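Local structure of glycosyl transferase (Staphylococcus aureus, 5TZJ) at residues K134-V140 with R191-D197; V140-N144 with H241-I245; M183-L187 with E231-L237; E34-V38 with V77-E83; F221-M225 with H253-T259. The protein is a family 2 glycosyltransferase, modelled with bound uridine-diphosphate-N-acetylglucosamine, whose transferase domain is followed by a helical TarS-type linker domain. One frame throughout, in Å; residues are numbered along the deposited sequence.

In the fold
Contacts 1 and 4 reach the same mixed sheet of the transferase domain, but their centres are about 26 Å apart. In contact 4 the side chain of Val38 is about 7 Å from uridine-diphosphate-N-acetylglucosamine. Contact 1 runs straight into contact 2 through their common residue, Val140, and contact 2 docks the loop that follows onto helix 239-256. Contacts 2 and 3, with centres about 10 Å apart, touch each other and join the linker helices to the transferase domain. Contact 5 ties helices 218-233 and 239-256 to each other, and its Arg258 side chain is about 9 Å from the ligand. Tyr186, on the helix of contact 3, packs on Ile192 of contact 1.

Contact 1: K134-V140 with R191-D197; sequences KETAPEV and RISVLSD
Glu139 and Arg191 reach across at about a right angle, their carboxylate and guanidinium planes turned 67° apart, and so do not meet as a coplanar pair. Glu139 OE2 does most of the touching in this salt bridge, 2.8 Å from Arg191 NE and 3.1 Å from Arg191 NH2. Glu139 starts with CG opposite its own nitrogen and bends at chi2 (139°), which brings an acid whose first bond does not face the partner strand up to the arginine. At the other end of the contact Thr136 OG1 works in two directions, taking the N-H of Ser196 at 2.9 Å and donating to Asp197 OD1 at 2.8 Å, where it arrives from above the carboxylate plane. Between these ends, Ser193 OG donates to Pro138 O at 2.6 Å, also from above the carbonyl plane, and has a second partner in Ser113 OG. Val140 and Val194 share a face with Ala137 and Ile192. Val140 CG2 lies crosswise on Ile192 CG2 at 3.7 Å and meets Val194 CG2 at 4.0 Å. The backbones are joined most regularly at Ala137 and Val194, a hydrogen-bonded antiparallel pair. Beyond the corner at Pro138, a water links Val140 O to Ile192 N. Strand 192-195 pairs parallel with strand 115-122 on its other side; segment 134-140 adds a short antiparallel stretch beside it, in the mixed sheet of a GT-A-type glycosyltransferase domain.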
# COMPACT_ATOMS: atom_id res chain seq x y z
N LYS A 134 0.32 11.39 -13.30
CA LYS A 134 0.04 12.45 -14.27
C LYS A 134 1.00 12.43 -15.45
O LYS A 134 0.74 13.11 -16.44
CB LYS A 134 0.10 13.83 -13.60
CG LYS A 134 -0.96 14.07 -12.52
CD LYS A 134 -2.37 14.06 -13.11
CE LYS A 134 -3.37 13.34 -12.21
NZ LYS A 134 -3.42 13.87 -10.80
N GLU A 135 2.08 11.66 -15.38
CA GLU A 135 3.12 11.68 -16.39
C GLU A 135 3.80 10.32 -16.40
O GLU A 135 3.91 9.66 -15.37
CB GLU A 135 4.13 12.79 -16.11
CG GLU A 135 4.81 13.37 -17.35
CD GLU A 135 5.61 14.63 -17.03
OE1 GLU A 135 6.16 15.24 -17.98
OE2 GLU A 135 5.68 15.02 -15.83
N THR A 136 4.25 9.90 -17.58
CA THR A 136 5.13 8.75 -17.64
C THR A 136 6.54 9.19 -17.28
O THR A 136 7.00 10.26 -17.71
CB THR A 136 5.11 8.13 -19.04
OG1 THR A 136 3.81 7.61 -19.32
CG2 THR A 136 6.14 7.03 -19.14
N ALA A 137 7.22 8.40 -16.47
CA ALA A 137 8.55 8.79 -16.02
C ALA A 137 9.48 7.59 -15.93
O ALA A 137 9.18 6.63 -15.21
CB ALA A 137 8.46 9.49 -14.66
N PRO A 138 10.61 7.62 -16.63
CA PRO A 138 11.52 6.46 -16.57
C PRO A 138 12.18 6.28 -15.22
O PRO A 138 12.55 5.15 -14.86
CB PRO A 138 12.57 6.78 -17.65
CG PRO A 138 11.98 7.91 -18.44
CD PRO A 138 11.10 8.67 -17.53
N GLU A 139 12.35 7.34 -14.45
CA GLU A 139 13.06 7.24 -13.18
C GLU A 139 12.40 8.19 -12.21
O GLU A 139 12.28 9.38 -12.50
CB GLU A 139 14.55 7.60 -13.35
CG GLU A 139 15.34 7.46 -12.06
CD GLU A 139 16.71 6.84 -12.29
OE1 GLU A 139 17.64 7.58 -12.67
OE2 GLU A 139 16.84 5.60 -12.10
N VAL A 140 11.95 7.66 -11.07
CA VAL A 140 11.40 8.46 -9.98
C VAL A 140 11.97 7.94 -8.67
O VAL A 140 12.44 6.79 -8.57
CB VAL A 140 9.85 8.41 -9.91
CG1 VAL A 140 9.24 8.97 -11.18
CG2 VAL A 140 9.37 6.96 -9.67
N ARG A 191 15.88 1.27 -9.62
CA ARG A 191 15.15 2.21 -10.46
C ARG A 191 13.66 1.90 -10.35
O ARG A 191 13.24 0.74 -10.47
CB ARG A 191 15.58 2.13 -11.93
CG ARG A 191 14.56 2.74 -12.85
CD ARG A 191 15.12 3.04 -14.21
NE ARG A 191 16.40 3.74 -14.09
CZ ARG A 191 16.93 4.50 -15.04
NH1 ARG A 191 16.29 4.68 -16.19
NH2 ARG A 191 18.11 5.06 -14.83
N ILE A 192 12.88 2.96 -10.15
CA ILE A 192 11.43 2.91 -10.04
C ILE A 192 10.89 3.79 -11.15
O ILE A 192 11.36 4.93 -11.31
CB ILE A 192 10.95 3.43 -8.66
CG1 ILE A 192 11.60 2.67 -7.50
CG2 ILE A 192 9.40 3.41 -8.55
CD1 ILE A 192 11.22 3.25 -6.10
N SER A 193 9.92 3.31 -11.89
CA SER A 193 9.45 4.04 -13.06
C SER A 193 7.94 4.11 -12.99
O SER A 193 7.29 3.40 -12.23
CB SER A 193 9.88 3.38 -14.37
OG SER A 193 11.22 2.97 -14.30
N VAL A 194 7.37 4.97 -13.83
CA VAL A 194 5.93 5.19 -13.87
C VAL A 194 5.53 5.19 -15.33
O VAL A 194 6.04 6.00 -16.12
CB VAL A 194 5.50 6.50 -13.20
CG1 VAL A 194 3.98 6.60 -13.20
CG2 VAL A 194 6.04 6.56 -11.76
N LEU A 195 4.61 4.30 -15.69
CA LEU A 195 4.09 4.23 -17.05
C LEU A 195 2.63 4.69 -17.01
O LEU A 195 1.79 4.04 -16.36
CB LEU A 195 4.26 2.82 -17.60
CG LEU A 195 3.82 2.48 -19.02
CD1 LEU A 195 4.96 1.94 -19.82
CD2 LEU A 195 2.86 1.39 -18.85
N SER A 196 2.34 5.83 -17.64
CA SER A 196 1.02 6.44 -17.59
C SER A 196 0.38 6.63 -18.97
O SER A 196 -0.53 7.44 -19.11
CB SER A 196 1.08 7.78 -16.88
OG SER A 196 1.19 7.60 -15.48
N ASP A 197 0.82 5.87 -19.99
CA ASP A 197 0.36 6.14 -21.35
C ASP A 197 -1.13 5.85 -21.55
O ASP A 197 -1.79 6.52 -22.37
CB ASP A 197 1.22 5.36 -22.35
CG ASP A 197 2.61 5.96 -22.49
OD1 ASP A 197 2.87 6.99 -21.85
OD2 ASP A 197 3.43 5.42 -23.26
O HOH W 1 14.36 5.28 -9.07

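Contact 2: V140-N144 with H241-I245; sequences VTLLN and HKDQI
Leu143 overlaps three residues along one flank of helix 239-256. Its CD2 comes closest, 3.6 Å from Ile245 CG1, with the two side chains crossing at about a right angle. The same methyl group lies 3.8 Å from Gln244 CB, while the other branch, CD1, sits over one face of the His241 ring, 4.2 Å from His241 CG. With CG opposite its carbonyl carbon (chi1 -62°) and the next bond extended, Leu143 sends both methyl groups forward to the helix. Leu142 adds a second, smaller contact from further in: its CD1 meets Ile245 CD1 at 3.8 Å, again crosswise. Ile245 is thus gripped by two successive leucines, with CG1 under Leu143 and both CD1 and CG2 against Leu142. No hydrogen bond crosses this contact; those of the Thr141 and Asn144 side chains lie within the loop. Thr141 OG1 accepts from Leu143 N at 3.1 Å and, weakly, from Asn144 N; in return, Asn144 OD1 takes the N-H of Thr141 at 2.9 Å from above its amide plane. These bonds are consistent with a well-defined turn from which both leucines point to the helix. Leu142 also packs on Tyr186 and Leu187, and Ile245 on Ile232, so the apolar patch continues into helices 177-188 and 218-233. The arrangement is an ST turn of the family 2 transferase region docked by its leucines on a helix of the TarS-type linker domain.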
# COMPACT_ATOMS: atom_id res chain seq x y z
N VAL A 140 11.95 7.66 -11.07
CA VAL A 140 11.40 8.46 -9.98
C VAL A 140 11.97 7.94 -8.67
O VAL A 140 12.44 6.79 -8.57
CB VAL A 140 9.85 8.41 -9.91
CG1 VAL A 140 9.24 8.97 -11.18
CG2 VAL A 140 9.37 6.96 -9.67
N THR A 141 11.88 8.78 -7.63
CA THR A 141 12.39 8.43 -6.31
C THR A 141 11.31 8.64 -5.26
O THR A 141 10.28 9.29 -5.48
CB THR A 141 13.64 9.25 -5.92
OG1 THR A 141 13.23 10.53 -5.40
CG2 THR A 141 14.54 9.50 -7.15
N LEU A 142 11.56 8.04 -4.09
CA LEU A 142 10.69 8.20 -2.95
C LEU A 142 10.56 9.65 -2.53
O LEU A 142 9.53 10.03 -1.97
CB LEU A 142 11.20 7.39 -1.76
CG LEU A 142 10.90 5.90 -1.76
CD1 LEU A 142 11.70 5.16 -0.66
CD2 LEU A 142 9.39 5.67 -1.58
N LEU A 143 11.57 10.48 -2.82
CA LEU A 143 11.57 11.86 -2.38
C LEU A 143 11.27 12.86 -3.48
O LEU A 143 11.12 14.05 -3.18
CB LEU A 143 12.92 12.22 -1.73
CG LEU A 143 13.34 11.46 -0.47
CD1 LEU A 143 14.73 11.92 -0.03
CD2 LEU A 143 12.30 11.64 0.63
N ASN A 144 11.20 12.46 -4.75
CA ASN A 144 10.90 13.49 -5.74
C ASN A 144 9.60 13.21 -6.47
O ASN A 144 9.32 13.80 -7.51
CB ASN A 144 12.07 13.69 -6.73
CG ASN A 144 12.23 12.54 -7.73
OD1 ASN A 144 11.38 11.63 -7.86
ND2 ASN A 144 13.34 12.59 -8.47
N HIS A 241 18.38 11.15 4.15
CA HIS A 241 17.36 10.66 3.22
C HIS A 241 16.40 9.69 3.92
O HIS A 241 15.18 9.75 3.70
CB HIS A 241 18.04 9.99 2.02
CG HIS A 241 18.69 10.96 1.10
ND1 HIS A 241 19.28 10.59 -0.08
CD2 HIS A 241 18.84 12.29 1.19
CE1 HIS A 241 19.77 11.66 -0.69
NE2 HIS A 241 19.52 12.71 0.06
N LYS A 242 16.92 8.82 4.77
CA LYS A 242 16.04 7.89 5.50
C LYS A 242 15.04 8.65 6.35
O LYS A 242 13.84 8.32 6.37
CB LYS A 242 16.86 6.97 6.41
CG LYS A 242 17.73 5.97 5.71
CD LYS A 242 18.98 5.77 6.57
CE LYS A 242 18.92 4.51 7.24
NZ LYS A 242 20.12 4.18 8.07
N ASP A 243 15.52 9.68 7.09
CA ASP A 243 14.62 10.49 7.91
C ASP A 243 13.57 11.13 7.03
O ASP A 243 12.38 11.18 7.39
CB ASP A 243 15.38 11.60 8.65
CG ASP A 243 16.07 11.11 9.93
OD1 ASP A 243 16.04 9.88 10.24
OD2 ASP A 243 16.64 11.99 10.66
N GLN A 244 13.99 11.63 5.87
CA GLN A 244 13.07 12.32 4.97
C GLN A 244 12.04 11.36 4.40
O GLN A 244 10.87 11.73 4.28
CB GLN A 244 13.85 12.99 3.83
CG GLN A 244 13.83 14.50 3.93
CD GLN A 244 12.40 15.08 3.93
OE1 GLN A 244 11.46 14.48 3.37
NE2 GLN A 244 12.22 16.22 4.58
N ILE A 245 12.45 10.13 4.06
CA ILE A 245 11.46 9.13 3.62
C ILE A 245 10.48 8.77 4.74
O ILE A 245 9.25 8.69 4.54
CB ILE A 245 12.18 7.89 3.06
CG1 ILE A 245 12.87 8.27 1.74
CG2 ILE A 245 11.21 6.65 2.89
CD1 ILE A 245 14.04 7.32 1.45

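Contact 3: M183-L187 with E231-L237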
# COMPACT_ATOMS: atom_id res chain seq x y z
N MET A 183 6.83 -0.95 0.28
CA MET A 183 7.87 -0.06 0.80
C MET A 183 9.23 -0.73 0.75
O MET A 183 10.23 -0.09 0.37
CB MET A 183 7.54 0.39 2.24
CG MET A 183 6.61 1.56 2.33
SD MET A 183 7.24 3.12 1.61
CE MET A 183 8.92 3.15 2.22
N LYS A 184 9.29 -2.02 1.11
CA LYS A 184 10.51 -2.80 0.95
C LYS A 184 10.96 -2.81 -0.51
O LYS A 184 12.15 -2.65 -0.81
CB LYS A 184 10.29 -4.25 1.43
CG LYS A 184 10.36 -4.48 2.95
CD LYS A 184 10.00 -5.96 3.31
CE LYS A 184 10.07 -6.25 4.84
NZ LYS A 184 9.66 -7.64 5.25
N ALA A 185 10.03 -3.04 -1.44
CA ALA A 185 10.43 -3.08 -2.85
C ALA A 185 10.93 -1.71 -3.29
O ALA A 185 11.92 -1.61 -4.03
CB ALA A 185 9.26 -3.53 -3.73
N TYR A 186 10.27 -0.64 -2.84
CA TYR A 186 10.76 0.70 -3.17
C TYR A 186 12.16 0.92 -2.61
O TYR A 186 13.06 1.43 -3.31
CB TYR A 186 9.82 1.77 -2.61
CG TYR A 186 8.50 2.01 -3.33
CD1 TYR A 186 8.31 1.67 -4.64
CD2 TYR A 186 7.44 2.63 -2.65
CE1 TYR A 186 7.06 1.94 -5.28
CE2 TYR A 186 6.23 2.94 -3.26
CZ TYR A 186 6.04 2.58 -4.59
OH TYR A 186 4.82 2.86 -5.17
N LEU A 187 12.36 0.57 -1.34
CA LEU A 187 13.64 0.84 -0.68
C LEU A 187 14.82 0.08 -1.32
O LEU A 187 15.96 0.54 -1.26
CB LEU A 187 13.51 0.51 0.81
CG LEU A 187 12.73 1.50 1.71
CD1 LEU A 187 12.41 0.89 3.08
CD2 LEU A 187 13.45 2.87 1.89
N GLU A 231 11.97 -0.66 8.83
CA GLU A 231 12.52 -0.93 7.51
C GLU A 231 13.21 0.30 6.93
O GLU A 231 14.35 0.21 6.46
CB GLU A 231 11.41 -1.42 6.57
CG GLU A 231 11.95 -2.06 5.35
CD GLU A 231 12.61 -3.43 5.66
OE1 GLU A 231 13.62 -3.73 5.04
OE2 GLU A 231 12.14 -4.19 6.55
N ILE A 232 12.54 1.45 6.96
CA ILE A 232 13.12 2.67 6.38
C ILE A 232 14.42 3.03 7.10
O ILE A 232 15.45 3.28 6.47
CB ILE A 232 12.12 3.84 6.45
CG1 ILE A 232 10.93 3.61 5.47
CG2 ILE A 232 12.83 5.23 6.21
CD1 ILE A 232 9.66 4.41 5.83
N LEU A 233 14.38 3.04 8.42
CA LEU A 233 15.54 3.49 9.19
C LEU A 233 16.70 2.51 9.08
O LEU A 233 17.85 2.89 9.31
CB LEU A 233 15.10 3.72 10.64
CG LEU A 233 14.29 5.02 10.75
CD1 LEU A 233 13.69 5.15 12.12
CD2 LEU A 233 15.22 6.19 10.53
N ASN A 234 16.44 1.29 8.63
CA ASN A 234 17.51 0.35 8.40
C ASN A 234 17.90 0.25 6.95
O ASN A 234 18.80 -0.53 6.63
CB ASN A 234 17.15 -1.05 8.90
CG ASN A 234 17.39 -1.19 10.36
OD1 ASN A 234 18.54 -1.38 10.81
ND2 ASN A 234 16.33 -1.08 11.14
N ALA A 235 17.28 1.00 6.05
CA ALA A 235 17.72 0.89 4.66
C ALA A 235 19.18 1.35 4.49
O ALA A 235 19.72 2.13 5.28
CB ALA A 235 16.81 1.72 3.75
N ASP A 236 19.78 0.91 3.39
CA ASP A 236 21.16 1.26 3.06
C ASP A 236 21.17 2.58 2.27
O ASP A 236 21.41 2.63 1.07
CB ASP A 236 21.82 0.14 2.28
CG ASP A 236 23.31 0.37 2.05
OD1 ASP A 236 23.91 1.24 2.74
OD2 ASP A 236 23.88 -0.32 1.16
N LEU A 237 20.92 3.66 3.00
CA LEU A 237 20.77 4.98 2.42
C LEU A 237 21.34 6.00 3.39
O LEU A 237 21.48 5.72 4.58
CB LEU A 237 19.29 5.28 2.13
CG LEU A 237 18.57 4.39 1.11
CD1 LEU A 237 17.08 4.60 1.22
CD2 LEU A 237 19.07 4.71 -0.32
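Leu187 fills the tight centre of the contact with both of its branches. CD1 rests 3.8 Å from Ile232 CA and equally near Glu231 CG, while CD2 reaches past the helix end to Ala235 CB at 4.0 Å and Leu237 CD1 at 4.1 Å. On the buried side Met183 folds back at chi2 (-63°) and chi3 (-44°), placing CE 3.8 Å from Ile232 CG1; Ile232 is backed in turn by Ile245 and Leu246 of helix 239-256. The other flank faces solvent more, and is loose only in that its charged ends do not pair. Lys184 runs extended and crosses Glu231 at about a right angle, and its carbon chain does the touching: Lys184 CE is 3.4 Å from Glu231 OE2. Lys184 NZ itself stays 4.4 Å from Glu231 OE2. With no hydrogen bond or salt bridge between the segments, cohesion probably comes mainly from apolar packing, to which the opposite charges may add a modest attraction.

Contact 4: E34-V38 with V77-E83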
# COMPACT_ATOMS: atom_id res chain seq x y z
N GLU A 34 2.87 -16.20 -17.69
CA GLU A 34 2.16 -17.25 -17.00
C GLU A 34 1.22 -16.57 -16.02
O GLU A 34 1.46 -15.43 -15.63
CB GLU A 34 3.11 -18.19 -16.26
CG GLU A 34 3.77 -17.57 -15.01
CD GLU A 34 4.71 -18.55 -14.33
OE1 GLU A 34 4.75 -19.72 -14.75
OE2 GLU A 34 5.43 -18.16 -13.38
N VAL A 35 0.13 -17.27 -15.67
CA VAL A 35 -0.84 -16.76 -14.73
C VAL A 35 -0.82 -17.71 -13.55
O VAL A 35 -1.11 -18.90 -13.72
CB VAL A 35 -2.25 -16.67 -15.34
CG1 VAL A 35 -3.27 -16.09 -14.31
CG2 VAL A 35 -2.23 -15.89 -16.61
N VAL A 36 -0.45 -17.20 -12.38
CA VAL A 36 -0.28 -18.03 -11.20
C VAL A 36 -1.43 -17.71 -10.27
O VAL A 36 -1.48 -16.64 -9.65
CB VAL A 36 1.07 -17.79 -10.50
CG1 VAL A 36 1.26 -18.83 -9.37
CG2 VAL A 36 2.20 -17.81 -11.53
N VAL A 37 -2.36 -18.65 -10.19
CA VAL A 37 -3.57 -18.51 -9.41
C VAL A 37 -3.40 -19.36 -8.17
O VAL A 37 -3.21 -20.59 -8.27
CB VAL A 37 -4.81 -18.95 -10.22
CG1 VAL A 37 -6.09 -18.90 -9.32
CG2 VAL A 37 -4.97 -18.08 -11.47
N VAL A 38 -3.47 -18.71 -7.00
CA VAL A 38 -3.51 -19.43 -5.74
C VAL A 38 -4.84 -19.14 -5.06
O VAL A 38 -5.15 -17.99 -4.71
CB VAL A 38 -2.33 -19.07 -4.82
CG1 VAL A 38 -2.43 -19.92 -3.51
CG2 VAL A 38 -1.06 -19.34 -5.56
N VAL A 77 2.75 -17.79 -1.80
CA VAL A 77 2.83 -19.11 -2.44
C VAL A 77 3.03 -18.95 -3.93
O VAL A 77 3.88 -19.62 -4.54
CB VAL A 77 1.56 -19.92 -2.13
CG1 VAL A 77 1.56 -21.27 -2.89
CG2 VAL A 77 1.36 -20.04 -0.62
N ALA A 78 2.29 -18.01 -4.54
CA ALA A 78 2.42 -17.77 -5.97
C ALA A 78 3.79 -17.21 -6.31
O ALA A 78 4.37 -17.56 -7.35
CB ALA A 78 1.35 -16.79 -6.46
N LEU A 79 4.30 -16.29 -5.49
CA LEU A 79 5.59 -15.67 -5.80
C LEU A 79 6.70 -16.71 -5.85
O LEU A 79 7.55 -16.69 -6.75
CB LEU A 79 5.88 -14.56 -4.78
CG LEU A 79 7.14 -13.70 -5.00
CD1 LEU A 79 7.20 -13.15 -6.42
CD2 LEU A 79 7.21 -12.57 -3.92
N LYS A 80 6.65 -17.69 -4.93
CA LYS A 80 7.64 -18.77 -4.96
C LYS A 80 7.54 -19.61 -6.23
O LYS A 80 8.57 -20.00 -6.79
CB LYS A 80 7.48 -19.65 -3.71
CG LYS A 80 8.25 -19.10 -2.51
CD LYS A 80 7.42 -19.10 -1.22
CE LYS A 80 8.17 -18.38 -0.08
NZ LYS A 80 7.27 -17.77 0.96
N GLN A 81 6.31 -19.90 -6.71
CA GLN A 81 6.12 -20.69 -7.94
C GLN A 81 6.49 -19.91 -9.18
O GLN A 81 6.78 -20.51 -10.22
CB GLN A 81 4.67 -21.15 -8.07
CG GLN A 81 4.18 -22.13 -6.98
CD GLN A 81 2.65 -22.27 -6.92
OE1 GLN A 81 1.92 -21.53 -7.57
NE2 GLN A 81 2.17 -23.23 -6.13
N ALA A 82 6.49 -18.59 -9.10
CA ALA A 82 6.62 -17.73 -10.27
C ALA A 82 7.98 -17.87 -10.93
O ALA A 82 9.02 -17.81 -10.27
CB ALA A 82 6.39 -16.28 -9.84
N GLU A 83 7.96 -18.01 -12.26
CA GLU A 83 9.17 -18.11 -13.07
C GLU A 83 9.40 -16.91 -13.98
O GLU A 83 10.44 -16.87 -14.65
CB GLU A 83 9.11 -19.39 -13.90
CG GLU A 83 9.38 -20.65 -13.10
CD GLU A 83 9.41 -21.91 -13.96
OE1 GLU A 83 8.31 -22.44 -14.27
OE2 GLU A 83 10.52 -22.36 -14.32
O HOH W 2 -0.45 -22.07 -8.25
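Val36 and Val38 straddle Ala78: Val36 CG1 and Val38 CG2 each come within 3.6 Å of Ala78 CB, which drops between the two valines on the strand. Val38 CG2 also touches Val77 CG1, at 4.2 Å. Gln81, one helical turn further on, leans over Val36 so that its OE1 is 3.3 Å from Val36 CG1, and a water links that oxygen to Val37 O. The polar anchor is at the other end. Glu34 OE2 accepts the N-H of Glu83 at 2.8 Å in an almost straight bond (174°), met on the syn side of the carboxylate. Glu34 gets there with CG set between its backbone nitrogen and carbonyl carbon, the crowded position (chi1 72°), and the rest of the chain extended. Outside this shell, Ser4 OG also bonds to Glu34 OE2, while Lys60 makes salt bridges to Glu34 OE1 and Glu83 OE1 and a hydrogen bond to Gln81 O at the end of the helix. Those two carboxylate oxygens, Glu34 OE1 and Glu83 OE1, are 4.5 Å apart, so the shared lysine probably offsets the repulsion between them. The axes of segments 34-38 and 77-81 approach to 8.3 Å and run roughly antiparallel, at 147°. Helix 72-81 thus lies across one face of the sheet, with Ala78 against Ile6 of strand 3-9, the parallel neighbour of strand 33-39; strand 59-63, which carries Lys60, pairs with strand 33-39 on its other edge.

Contact 5: F221-M225 with H253-T259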
# COMPACT_ATOMS: atom_id res chain seq x y z
N PHE A 221 -2.68 -3.71 12.92
CA PHE A 221 -2.48 -2.64 11.95
C PHE A 221 -1.20 -1.87 12.23
O PHE A 221 -0.38 -1.64 11.33
CB PHE A 221 -3.67 -1.68 11.95
CG PHE A 221 -3.50 -0.51 11.03
CD1 PHE A 221 -3.57 -0.68 9.66
CD2 PHE A 221 -3.25 0.77 11.54
CE1 PHE A 221 -3.41 0.40 8.77
CE2 PHE A 221 -3.10 1.85 10.68
CZ PHE A 221 -3.18 1.67 9.28
N TYR A 222 -1.02 -1.44 13.49
CA TYR A 222 0.09 -0.55 13.81
C TYR A 222 1.40 -1.30 13.97
O TYR A 222 2.46 -0.68 13.90
CB TYR A 222 -0.21 0.26 15.10
CG TYR A 222 -1.23 1.37 14.86
CD1 TYR A 222 -0.91 2.47 14.06
CD2 TYR A 222 -2.52 1.31 15.41
CE1 TYR A 222 -1.86 3.47 13.80
CE2 TYR A 222 -3.46 2.34 15.17
CZ TYR A 222 -3.09 3.42 14.38
OH TYR A 222 -3.99 4.45 14.05
N GLU A 223 1.36 -2.63 14.13
CA GLU A 223 2.60 -3.40 14.02
C GLU A 223 3.15 -3.32 12.59
O GLU A 223 4.36 -3.27 12.39
CB GLU A 223 2.35 -4.88 14.42
CG GLU A 223 3.51 -5.83 14.05
CD GLU A 223 4.75 -5.57 14.89
OE1 GLU A 223 5.81 -6.16 14.61
OE2 GLU A 223 4.68 -4.76 15.86
N VAL A 224 2.28 -3.37 11.58
CA VAL A 224 2.81 -3.20 10.21
C VAL A 224 3.40 -1.80 10.04
O VAL A 224 4.40 -1.60 9.33
CB VAL A 224 1.71 -3.44 9.17
CG1 VAL A 224 2.22 -3.13 7.72
CG2 VAL A 224 1.06 -4.88 9.31
N MET A 225 2.79 -0.80 10.69
CA MET A 225 3.35 0.56 10.56
C MET A 225 4.74 0.65 11.21
O MET A 225 5.68 1.21 10.62
CB MET A 225 2.38 1.59 11.17
CG MET A 225 0.99 1.66 10.49
SD MET A 225 1.04 1.90 8.71
CE MET A 225 0.54 0.25 8.11
N HIS A 253 0.53 8.70 6.03
CA HIS A 253 -0.20 7.82 6.96
C HIS A 253 -1.21 8.62 7.76
O HIS A 253 -2.39 8.26 7.83
CB HIS A 253 0.78 7.15 7.90
CG HIS A 253 0.12 6.39 9.01
ND1 HIS A 253 -0.31 5.09 8.83
CD2 HIS A 253 -0.23 6.73 10.28
CE1 HIS A 253 -0.89 4.66 9.95
NE2 HIS A 253 -0.85 5.63 10.85
N PHE A 254 -0.77 9.76 8.33
CA PHE A 254 -1.64 10.57 9.18
C PHE A 254 -2.70 11.30 8.37
O PHE A 254 -3.74 11.67 8.94
CB PHE A 254 -0.82 11.60 10.01
CG PHE A 254 -0.24 11.00 11.27
CD1 PHE A 254 0.94 10.25 11.24
CD2 PHE A 254 -0.89 11.18 12.49
CE1 PHE A 254 1.45 9.69 12.38
CE2 PHE A 254 -0.37 10.65 13.64
CZ PHE A 254 0.79 9.90 13.60
N SER A 255 -2.48 11.46 7.05
CA SER A 255 -3.48 12.09 6.20
C SER A 255 -4.51 11.11 5.68
O SER A 255 -5.67 11.50 5.50
CB SER A 255 -2.85 12.77 4.97
OG SER A 255 -1.85 13.68 5.38
N PHE A 256 -4.11 9.85 5.38
CA PHE A 256 -5.01 9.00 4.61
C PHE A 256 -5.39 7.72 5.31
O PHE A 256 -6.39 7.11 4.92
CB PHE A 256 -4.41 8.71 3.23
CG PHE A 256 -4.29 9.94 2.39
CD1 PHE A 256 -5.43 10.68 2.11
CD2 PHE A 256 -3.07 10.42 1.98
CE1 PHE A 256 -5.35 11.87 1.36
CE2 PHE A 256 -2.98 11.59 1.23
CZ PHE A 256 -4.13 12.31 0.93
N SER A 257 -4.72 7.33 6.35
CA SER A 257 -5.06 6.06 6.99
C SER A 257 -6.14 6.28 8.05
O SER A 257 -6.54 7.42 8.34
CB SER A 257 -3.83 5.43 7.62
OG SER A 257 -3.61 6.09 8.87
N ARG A 258 -6.57 5.16 8.66
CA ARG A 258 -7.52 5.15 9.77
C ARG A 258 -7.01 5.92 10.97
O ARG A 258 -7.78 6.23 11.90
CB ARG A 258 -7.80 3.68 10.19
CG ARG A 258 -6.54 3.08 10.86
CD ARG A 258 -6.68 1.58 11.16
NE ARG A 258 -6.90 0.83 9.94
CZ ARG A 258 -7.37 -0.43 9.93
NH1 ARG A 258 -7.68 -1.05 11.08
NH2 ARG A 258 -7.56 -1.03 8.77
N THR A 259 -5.71 6.19 11.04
CA THR A 259 -5.22 7.06 12.10
C THR A 259 -5.88 8.44 12.03
O THR A 259 -6.18 9.08 13.06
CB THR A 259 -3.70 7.17 12.00
OG1 THR A 259 -3.14 5.90 12.29
CG2 THR A 259 -3.14 8.21 13.03
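Phe221 and Arg258 make the stacked part of the contact. The guanidinium lies flat on the ring, planes 12° apart, with Arg258 CZ 4.2 Å from the Phe221 ring centroid in a cation-pi contact. Over the same face Arg258 CD adds a CH-pi contact, 3.6 Å from that centroid. A bend at chi3 (61°) in Arg258 turns the guanidinium back along the ring. Other ring contacts are less direct: Phe221 and His253 meet rim to rim, with Phe221 CE2 3.6 Å from His253 CE1, and Met225 SD approaches the His253 ring obliquely, 3.5 Å from His253 ND1. The hydrogen bonds gather at Thr259 OG1, which lies between His253 and Tyr222. It pairs with His253 NE2 at 2.7 Å and, in the plane of the tyrosine ring at its edge, with Tyr222 OH; that second pair is modelled very short, so its exact length is doubtful. A separate set shapes the chain after the second helix: Ser257 OG donates to His253 O at 2.7 Å and accepts from Thr259 N at 3.0 Å, forming an ST turn that carries Arg258 and Thr259. Around this buried contact, helix 271-282 packs Trp274, Ala277 and Leu278 on Tyr222 and sets Phe281 edge-to-face with His253. Tyr312 of helix 309-321 touches Thr259, and Gln179 of helix 177-188 lies against Met225, so helices 218-233 and 239-256 meet inside a helical bundle.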